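Local coordinates for farnesyl pyrophosphate synthetase (Staphylococcus aureus, PDB 5H9D), which probably builds heptaprenyl diphosphate by magnesium-dependent elongation of prenyl chains, working in complex with a second, subunit 1 type chain, at residues K19-K24 and N111-L116; E29-H34 and L95-K100; V67-E72 and L118-A123. All blocks are in the same frame, centred on the assembly; numbering follows the deposited sequence.

Contact 1: K19-K24 and N111-L116; sequences KAIKSK and NFLLAL
The ring of Phe112 reaches from helix 103-121 to the turn that leaves helix 6-20, where it meets Ile21 and Ser23. CB sets out toward the turn, and with CG anti to the backbone N (chi1 174°) the ring is carried outward, so that its far end does the touching. Farther out, CE2 lies 3.7 Å from Ile21 O, while CE1 lies at the same 3.7 Å from Ser23 CB on the other flank. The tip, CZ, is 3.5 Å from Ser23 CB, which comes in obliquely to the ring. Ile21 O, by contrast, sits in the ring plane, at the edge, where the slightly positive C-H rim of an aromatic suits a carbonyl oxygen. One helical turn on, Leu116 CD1 lies 3.8 Å above one face of the ring, displaced toward its rim.

The same Leu116 methyl faces Ala20 O and meets Ile21 CD1 at 3.8 Å. Ile21 also brings CD1 to within 3.6 Å of Leu113 CD2. Its CB is directed away from helix 103-121, yet a long branched chain can still send its end methyl back against both leucines. Ser23, short and polar, fits the turn: CB touches the ring, while OG turns to Asp25 N and to Glu106 of the neighbouring subunit 1 chain, whose Val102 also packs on Phe112. Helix 26-38 contributes Ser32 to the same neighbourhood.

Chemically, then, the two segments adhere through hydrocarbon, with one ring edge and a leucine end set against backbone carbonyls. Polar bonding is turned outward to other partners, which suggests that shape and apolar burial do most of the joining between these segments, while bonds to outside partners help fix the turn.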
loop_
_atom_site.group_PDB
_atom_site.type_symbol
_atom_site.label_atom_id
_atom_site.label_comp_id
_atom_site.label_asym_id
_atom_site.label_seq_id
_atom_site.Cartn_x
_atom_site.Cartn_y
_atom_site.Cartn_z
ATOM N N LYS A 19 3.144 7.982 17.964
ATOM C CA LYS A 19 2.396 9.229 18.014
ATOM C C LYS A 19 1.529 9.366 16.750
ATOM O O LYS A 19 0.334 9.664 16.836
ATOM C CB LYS A 19 3.315 10.438 18.102
ATOM C CG LYS A 19 2.542 11.743 18.231
ATOM C CD LYS A 19 3.392 12.934 17.825
ATOM C CE LYS A 19 2.621 14.252 17.910
ATOM N NZ LYS A 19 3.523 15.407 17.651
ATOM N N ALA A 20 2.138 9.133 15.587
ATOM C CA ALA A 20 1.466 9.228 14.299
ATOM C C ALA A 20 0.177 8.425 14.195
ATOM O O ALA A 20 -0.713 8.758 13.436
ATOM C CB ALA A 20 2.425 8.808 13.207
ATOM N N ILE A 21 0.064 7.390 15.000
ATOM C CA ILE A 21 -1.088 6.518 14.963
ATOM C C ILE A 21 -2.308 6.983 15.787
ATOM O O ILE A 21 -3.441 6.501 15.618
ATOM C CB ILE A 21 -0.595 5.082 15.346
ATOM C CG1 ILE A 21 -0.762 4.182 14.140
ATOM C CG2 ILE A 21 -1.298 4.529 16.548
ATOM C CD1 ILE A 21 -0.184 4.765 12.920
ATOM N N LYS A 22 -2.078 7.944 16.665
ATOM C CA LYS A 22 -3.154 8.447 17.495
ATOM C C LYS A 22 -4.228 9.089 16.620
ATOM O O LYS A 22 -3.922 9.807 15.658
ATOM C CB LYS A 22 -2.563 9.404 18.537
ATOM C CG LYS A 22 -1.654 8.630 19.485
ATOM C CD LYS A 22 -1.127 9.426 20.653
ATOM C CE LYS A 22 -0.445 8.476 21.655
ATOM N NZ LYS A 22 0.191 9.203 22.806
ATOM N N SER A 23 -5.491 8.815 16.928
ATOM C CA SER A 23 -6.563 9.363 16.117
ATOM C C SER A 23 -7.765 9.922 16.870
ATOM O O SER A 23 -8.032 9.565 18.006
ATOM C CB SER A 23 -7.029 8.273 15.121
ATOM O OG SER A 23 -8.330 8.486 14.595
ATOM N N LYS A 24 -8.500 10.803 16.197
ATOM C CA LYS A 24 -9.700 11.363 16.745
ATOM C C LYS A 24 -10.705 10.216 16.881
ATOM O O LYS A 24 -11.625 10.295 17.693
ATOM C CB LYS A 24 -10.238 12.439 15.824
ATOM C CG LYS A 24 -9.539 13.769 15.983
ATOM C CD LYS A 24 -10.391 14.928 15.473
ATOM C CE LYS A 24 -9.655 15.755 14.380
ATOM N NZ LYS A 24 -10.586 16.685 13.603
ATOM N N ASN A 111 -6.829 2.720 4.997
ATOM C CA ASN A 111 -6.877 4.043 4.363
ATOM C C ASN A 111 -6.214 5.057 5.290
ATOM O O ASN A 111 -5.436 5.940 4.853
ATOM C CB ASN A 111 -8.317 4.500 4.112
ATOM C CG ASN A 111 -9.090 3.571 3.209
ATOM O OD1 ASN A 111 -8.527 2.929 2.329
ATOM N ND2 ASN A 111 -10.392 3.506 3.417
ATOM N N PHE A 112 -6.544 4.928 6.574
ATOM C CA PHE A 112 -6.002 5.792 7.610
ATOM C C PHE A 112 -4.465 5.772 7.573
ATOM O O PHE A 112 -3.825 6.805 7.428
ATOM C CB PHE A 112 -6.564 5.296 8.955
ATOM C CG PHE A 112 -6.000 5.967 10.170
ATOM C CD1 PHE A 112 -6.322 7.279 10.472
ATOM C CD2 PHE A 112 -5.178 5.256 11.053
ATOM C CE1 PHE A 112 -5.841 7.879 11.639
ATOM C CE2 PHE A 112 -4.697 5.846 12.209
ATOM C CZ PHE A 112 -5.030 7.161 12.505
ATOM N N LEU A 113 -3.901 4.574 7.673
ATOM C CA LEU A 113 -2.456 4.345 7.705
ATOM C C LEU A 113 -1.772 4.902 6.490
ATOM O O LEU A 113 -0.673 5.452 6.562
ATOM C CB LEU A 113 -2.152 2.823 7.849
ATOM C CG LEU A 113 -2.546 2.232 9.217
ATOM C CD1 LEU A 113 -2.297 0.760 9.326
ATOM C CD2 LEU A 113 -1.738 2.943 10.275
ATOM N N LEU A 114 -2.440 4.755 5.360
ATOM C CA LEU A 114 -1.915 5.216 4.093
ATOM C C LEU A 114 -1.932 6.743 4.030
ATOM O O LEU A 114 -0.971 7.348 3.587
ATOM C CB LEU A 114 -2.781 4.650 2.997
ATOM C CG LEU A 114 -2.154 4.362 1.664
ATOM C CD1 LEU A 114 -1.235 3.163 1.826
ATOM C CD2 LEU A 114 -3.290 4.088 0.655
ATOM N N ALA A 115 -3.027 7.362 4.474
ATOM C CA ALA A 115 -3.121 8.821 4.439
ATOM C C ALA A 115 -2.021 9.455 5.279
ATOM O O ALA A 115 -1.443 10.480 4.888
ATOM C CB ALA A 115 -4.502 9.292 4.945
ATOM N N LEU A 116 -1.749 8.842 6.437
ATOM C CA LEU A 116 -0.716 9.328 7.346
ATOM C C LEU A 116 0.636 9.224 6.646
ATOM O O LEU A 116 1.496 10.090 6.802
ATOM C CB LEU A 116 -0.687 8.488 8.624
ATOM C CG LEU A 116 -1.810 8.588 9.660
ATOM C CD1 LEU A 116 -1.582 7.521 10.775
ATOM C CD2 LEU A 116 -1.874 10.033 10.195
#

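Contact 2: E29-H34 and L95-K100; sequences EQASLH and LTISKK. With PO4 (phosphate ion), chain H.
His34, the residue most covered here, spans from helix 26-38 to the backbone of Leu95. Its NE2-H is given to Leu95 O at 2.9 Å, with an N-H...O angle of 138°; the bond is bent, but it lies in the carbonyl plane on a lone pair, and the oxygen stays near the imidazole plane. A first torsion of 176°, placing CG anti to the backbone N, sends the ring outward far enough to do this. Imidazole suits the place because it offers an N-H at its edge and a flat face besides: over that face lies Lys100 CD, 3.6 Å from the centroid, as a CH-pi contact.

Ile97 packs against both Ala31 and the edge of the same ring. Its CD1 meets the ring edge at His34 CD2, 3.8 Å away, and its CG2 lies 3.8 Å from Ala31 CB. These meetings tie helix 26-38 of this largely helical prenyl synthase fold to the short helix 97-100, which follows a two-stranded antiparallel hairpin, 90-91 with 94-95. Ala31, with a single methyl, admits the branched Ile97 close to its helix, and also touches Trp101. Lys100 bends at its end toward a phosphate ion, probably from the crystallisation liquor, where NZ makes a weak hydrogen bond to phosphate O2.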
loop_
_atom_site.group_PDB
_atom_site.type_symbol
_atom_site.label_atom_id
_atom_site.label_comp_id
_atom_site.label_asym_id
_atom_site.label_seq_id
_atom_site.Cartn_x
_atom_site.Cartn_y
_atom_site.Cartn_z
ATOM N N GLU A 29 -7.387 3.988 16.268
ATOM C CA GLU A 29 -6.201 4.082 17.111
ATOM C C GLU A 29 -5.811 2.742 17.738
ATOM O O GLU A 29 -4.628 2.389 17.789
ATOM C CB GLU A 29 -6.409 5.099 18.223
ATOM C CG GLU A 29 -5.146 5.394 18.975
ATOM C CD GLU A 29 -5.257 6.661 19.759
ATOM O OE1 GLU A 29 -5.887 7.604 19.228
ATOM O OE2 GLU A 29 -4.706 6.714 20.892
ATOM N N GLN A 30 -6.804 2.019 18.240
ATOM C CA GLN A 30 -6.568 0.717 18.831
ATOM C C GLN A 30 -6.130 -0.295 17.772
ATOM O O GLN A 30 -5.273 -1.134 18.041
ATOM C CB GLN A 30 -7.828 0.170 19.460
ATOM C CG GLN A 30 -8.417 0.911 20.621
ATOM C CD GLN A 30 -9.647 0.163 21.099
ATOM O OE1 GLN A 30 -9.535 -0.936 21.682
ATOM N NE2 GLN A 30 -10.832 0.721 20.815
ATOM N N ALA A 31 -6.742 -0.245 16.589
ATOM C CA ALA A 31 -6.375 -1.174 15.519
ATOM C C ALA A 31 -4.926 -0.936 15.073
ATOM O O ALA A 31 -4.115 -1.862 15.050
ATOM C CB ALA A 31 -7.330 -1.038 14.329
ATOM N N SER A 32 -4.597 0.298 14.722
ATOM C CA SER A 32 -3.244 0.622 14.307
ATOM C C SER A 32 -2.220 0.193 15.365
ATOM O O SER A 32 -1.190 -0.380 15.036
ATOM C CB SER A 32 -3.129 2.126 14.042
ATOM O OG SER A 32 -3.980 2.510 12.981
ATOM N N LEU A 33 -2.514 0.466 16.635
ATOM C CA LEU A 33 -1.629 0.099 17.743
ATOM C C LEU A 33 -1.585 -1.425 17.942
ATOM O O LEU A 33 -0.535 -2.004 18.261
ATOM C CB LEU A 33 -2.087 0.770 19.021
ATOM C CG LEU A 33 -1.193 0.445 20.211
ATOM C CD1 LEU A 33 0.261 0.921 19.966
ATOM C CD2 LEU A 33 -1.774 1.083 21.436
ATOM N N HIS A 34 -2.722 -2.081 17.756
ATOM C CA HIS A 34 -2.757 -3.526 17.869
ATOM C C HIS A 34 -1.707 -4.098 16.906
ATOM O O HIS A 34 -0.840 -4.853 17.318
ATOM C CB HIS A 34 -4.136 -4.050 17.487
ATOM C CG HIS A 34 -4.237 -5.540 17.483
ATOM N ND1 HIS A 34 -3.838 -6.315 18.551
ATOM C CD2 HIS A 34 -4.730 -6.395 16.556
ATOM C CE1 HIS A 34 -4.082 -7.586 18.278
ATOM N NE2 HIS A 34 -4.624 -7.661 17.073
ATOM N N LEU A 95 -4.713 -11.561 16.280
ATOM C CA LEU A 95 -5.806 -11.446 15.325
ATOM C C LEU A 95 -5.646 -10.307 14.320
ATOM O O LEU A 95 -5.270 -9.187 14.667
ATOM C CB LEU A 95 -7.120 -11.214 16.082
ATOM C CG LEU A 95 -7.722 -12.299 16.964
ATOM C CD1 LEU A 95 -8.778 -11.689 17.881
ATOM C CD2 LEU A 95 -8.295 -13.413 16.048
ATOM N N THR A 96 -5.974 -10.582 13.071
ATOM C CA THR A 96 -5.876 -9.540 12.066
ATOM C C THR A 96 -7.009 -8.593 12.421
ATOM O O THR A 96 -7.946 -9.003 13.099
ATOM C CB THR A 96 -6.013 -10.140 10.649
ATOM O OG1 THR A 96 -7.218 -10.899 10.544
ATOM C CG2 THR A 96 -4.853 -11.050 10.367
ATOM N N ILE A 97 -6.928 -7.337 11.997
ATOM C CA ILE A 97 -7.961 -6.371 12.345
ATOM C C ILE A 97 -9.333 -6.835 11.900
ATOM O O ILE A 97 -10.291 -6.796 12.657
ATOM C CB ILE A 97 -7.667 -4.967 11.745
ATOM C CG1 ILE A 97 -6.252 -4.537 12.104
ATOM C CG2 ILE A 97 -8.655 -3.922 12.289
ATOM C CD1 ILE A 97 -6.009 -4.522 13.544
ATOM N N SER A 98 -9.430 -7.262 10.658
ATOM C CA SER A 98 -10.701 -7.760 10.122
ATOM C C SER A 98 -11.343 -8.792 11.056
ATOM O O SER A 98 -12.548 -8.910 11.097
ATOM C CB SER A 98 -10.464 -8.352 8.739
ATOM O OG SER A 98 -9.052 -8.522 8.541
ATOM N N LYS A 99 -10.553 -9.515 11.839
ATOM C CA LYS A 99 -11.129 -10.512 12.745
ATOM C C LYS A 99 -11.343 -10.053 14.170
ATOM O O LYS A 99 -12.214 -10.578 14.850
ATOM C CB LYS A 99 -10.304 -11.805 12.769
ATOM C CG LYS A 99 -10.568 -12.705 11.573
ATOM C CD LYS A 99 -10.248 -14.150 11.890
ATOM C CE LYS A 99 -10.521 -15.027 10.683
ATOM N NZ LYS A 99 -11.852 -14.666 10.101
ATOM N N LYS A 100 -10.557 -9.078 14.622
ATOM C CA LYS A 100 -10.693 -8.551 15.978
ATOM C C LYS A 100 -11.859 -7.585 16.013
ATOM O O LYS A 100 -12.465 -7.391 17.038
ATOM C CB LYS A 100 -9.421 -7.827 16.381
ATOM C CG LYS A 100 -9.156 -7.774 17.859
ATOM C CD LYS A 100 -7.893 -6.982 18.142
ATOM C CE LYS A 100 -7.411 -7.205 19.573
ATOM N NZ LYS A 100 -8.538 -7.284 20.555
HETATM P P PO4 H . -6.631 -10.248 21.666
HETATM O O1 PO4 H . -5.925 -9.261 22.522
HETATM O O2 PO4 H . -8.087 -10.212 21.964
HETATM O O3 PO4 H . -6.408 -9.912 20.237
HETATM O O4 PO4 H . -6.104 -11.609 21.942
#

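Contact 3: V67-E72 and L118-A123; sequences VAVALE and LEHLMA
This is a buried helix-to-helix packing contact, joining the N-terminal half of helix 62-85 to the C-terminal end of helix 103-121, which run in broadly opposite directions. Ala70 marks the close approach: its CA stands only 5.3 Å from that of His120, a spacing that suits a residue whose side chain is a single methyl. That methyl, Ala70 CB, meets His120 CB at 3.8 Å and Leu121 CG also at 3.8 Å, so it sits between two consecutive residues of the partner helix.

On one flank, Leu121 sends CD2 toward Val67 CG1, a looser apolar contact of 4.3 Å. Branched aliphatic chains suit this side, where Val179 and Thr183 of helix 158-183 pack on Val67, and Tyr82 of the neighbouring subunit 1 chain packs on Leu121. On the other flank, Val69 CG1 approaches the His120 ring obliquely, 3.4 Å from ND1. His120 holds CG anti to its carbonyl carbon (chi1 -73°), which swings the ring to the Val69 side of Ala70, and ND1 there also has a weak hydrogen bond to Gln66 OE1. A histidine is apt at such a margin, since it packs on a valine and still offers a polar atom.

Close, roughly antiparallel packing of two helices is in keeping with the all-helical fold of the trans-prenyl synthase family, to which this chain belongs.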
loop_
_atom_site.group_PDB
_atom_site.type_symbol
_atom_site.label_atom_id
_atom_site.label_comp_id
_atom_site.label_asym_id
_atom_site.label_seq_id
_atom_site.Cartn_x
_atom_site.Cartn_y
_atom_site.Cartn_z
ATOM N N VAL A 67 10.826 9.929 6.842
ATOM C CA VAL A 67 10.587 9.064 5.695
ATOM C C VAL A 67 10.504 7.623 6.203
ATOM O O VAL A 67 9.764 6.796 5.687
ATOM C CB VAL A 67 11.692 9.231 4.611
ATOM C CG1 VAL A 67 11.371 8.375 3.403
ATOM C CG2 VAL A 67 11.742 10.675 4.179
ATOM N N ALA A 68 11.252 7.349 7.248
ATOM C CA ALA A 68 11.241 6.028 7.872
ATOM C C ALA A 68 9.835 5.727 8.438
ATOM O O ALA A 68 9.296 4.640 8.206
ATOM C CB ALA A 68 12.319 5.969 8.979
ATOM N N VAL A 69 9.254 6.700 9.161
ATOM C CA VAL A 69 7.913 6.592 9.729
ATOM C C VAL A 69 6.898 6.408 8.583
ATOM O O VAL A 69 6.000 5.577 8.656
ATOM C CB VAL A 69 7.572 7.864 10.577
ATOM C CG1 VAL A 69 6.106 7.953 10.827
ATOM C CG2 VAL A 69 8.282 7.806 11.929
ATOM N N ALA A 70 7.059 7.167 7.507
ATOM C CA ALA A 70 6.157 7.042 6.358
ATOM C C ALA A 70 6.231 5.664 5.726
ATOM O O ALA A 70 5.200 5.080 5.419
ATOM C CB ALA A 70 6.475 8.106 5.288
ATOM N N LEU A 71 7.436 5.148 5.514
ATOM C CA LEU A 71 7.581 3.833 4.895
ATOM C C LEU A 71 6.912 2.711 5.698
ATOM O O LEU A 71 6.271 1.818 5.114
ATOM C CB LEU A 71 9.061 3.488 4.696
ATOM C CG LEU A 71 9.773 3.874 3.406
ATOM C CD1 LEU A 71 9.315 2.893 2.334
ATOM C CD2 LEU A 71 9.482 5.327 3.021
ATOM N N GLU A 72 7.058 2.740 7.026
ATOM C CA GLU A 72 6.468 1.690 7.844
ATOM C C GLU A 72 4.952 1.814 7.858
ATOM O O GLU A 72 4.259 0.824 7.949
ATOM C CB GLU A 72 7.041 1.744 9.257
ATOM C CG GLU A 72 6.828 0.501 10.111
ATOM C CD GLU A 72 7.387 -0.773 9.505
ATOM O OE1 GLU A 72 8.143 -0.670 8.523
ATOM O OE2 GLU A 72 7.075 -1.885 9.997
ATOM N N LEU A 118 1.240 9.596 3.556
ATOM C CA LEU A 118 1.339 10.748 2.645
ATOM C C LEU A 118 1.638 12.035 3.407
ATOM O O LEU A 118 2.387 12.884 2.932
ATOM C CB LEU A 118 0.058 10.937 1.839
ATOM C CG LEU A 118 -0.254 9.888 0.772
ATOM C CD1 LEU A 118 -1.054 10.587 -0.325
ATOM C CD2 LEU A 118 1.039 9.234 0.196
ATOM N N GLU A 119 1.046 12.179 4.585
ATOM C CA GLU A 119 1.295 13.356 5.395
ATOM C C GLU A 119 2.774 13.387 5.713
ATOM O O GLU A 119 3.412 14.432 5.612
ATOM C CB GLU A 119 0.563 13.291 6.728
ATOM C CG GLU A 119 -0.861 13.748 6.770
ATOM C CD GLU A 119 -1.340 13.856 8.226
ATOM O OE1 GLU A 119 -2.572 13.991 8.450
ATOM O OE2 GLU A 119 -0.463 13.808 9.142
ATOM N N HIS A 120 3.313 12.236 6.107
ATOM C CA HIS A 120 4.711 12.162 6.485
ATOM C C HIS A 120 5.748 12.282 5.362
ATOM O O HIS A 120 6.890 12.651 5.614
ATOM C CB HIS A 120 4.946 10.908 7.327
ATOM C CG HIS A 120 4.396 11.012 8.716
ATOM N ND1 HIS A 120 5.200 11.104 9.835
ATOM C CD2 HIS A 120 3.123 11.074 9.165
ATOM C CE1 HIS A 120 4.444 11.219 10.910
ATOM N NE2 HIS A 120 3.178 11.205 10.532
ATOM N N LEU A 121 5.354 12.003 4.130
ATOM C CA LEU A 121 6.279 12.125 3.011
ATOM C C LEU A 121 6.438 13.581 2.594
ATOM O O LEU A 121 7.377 13.907 1.868
ATOM C CB LEU A 121 5.786 11.321 1.816
ATOM C CG LEU A 121 6.057 9.830 1.914
ATOM C CD1 LEU A 121 5.312 9.070 0.808
ATOM C CD2 LEU A 121 7.543 9.617 1.818
ATOM N N MET A 122 5.528 14.448 3.048
ATOM C CA MET A 122 5.592 15.874 2.699
ATOM C C MET A 122 6.725 16.558 3.454
ATOM O O MET A 122 6.820 17.792 3.462
ATOM C CB MET A 122 4.274 16.602 3.012
ATOM C CG MET A 122 4.190 17.198 4.429
ATOM C CE MET A 122 2.958 19.638 3.907
ATOM N N ALA A 123 7.559 15.746 4.106
ATOM C CA ALA A 123 8.713 16.236 4.850
ATOM C C ALA A 123 9.883 16.182 3.871
ATOM O O ALA A 123 10.945 16.757 4.096
ATOM C CB ALA A 123 8.980 15.355 6.064
#

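Contact 3 is buried; contacts 1 and 2 are only partly so. Helix 103-121 serves both contact 1 and contact 3, which touch where Ala20 CB packs on His120 NE2. Contact 2 uses helix 26-38, next in the chain after helix 6-20, and meets contact 1 through Ser32 and a probable hydrogen bond from Ser23 N to Glu29 OE1. The chemistry follows the setting: contacts 1 and 3 pack without polar bonds between their segments and border the subunit 1 chain, whereas contact 2, untouched by it, adds a histidine-to-carbonyl bond and a CH-pi contact of a lysine chain on imidazole beside a bound phosphate. Contacts 2 and 3 stay about 9 Å apart at their nearest atoms.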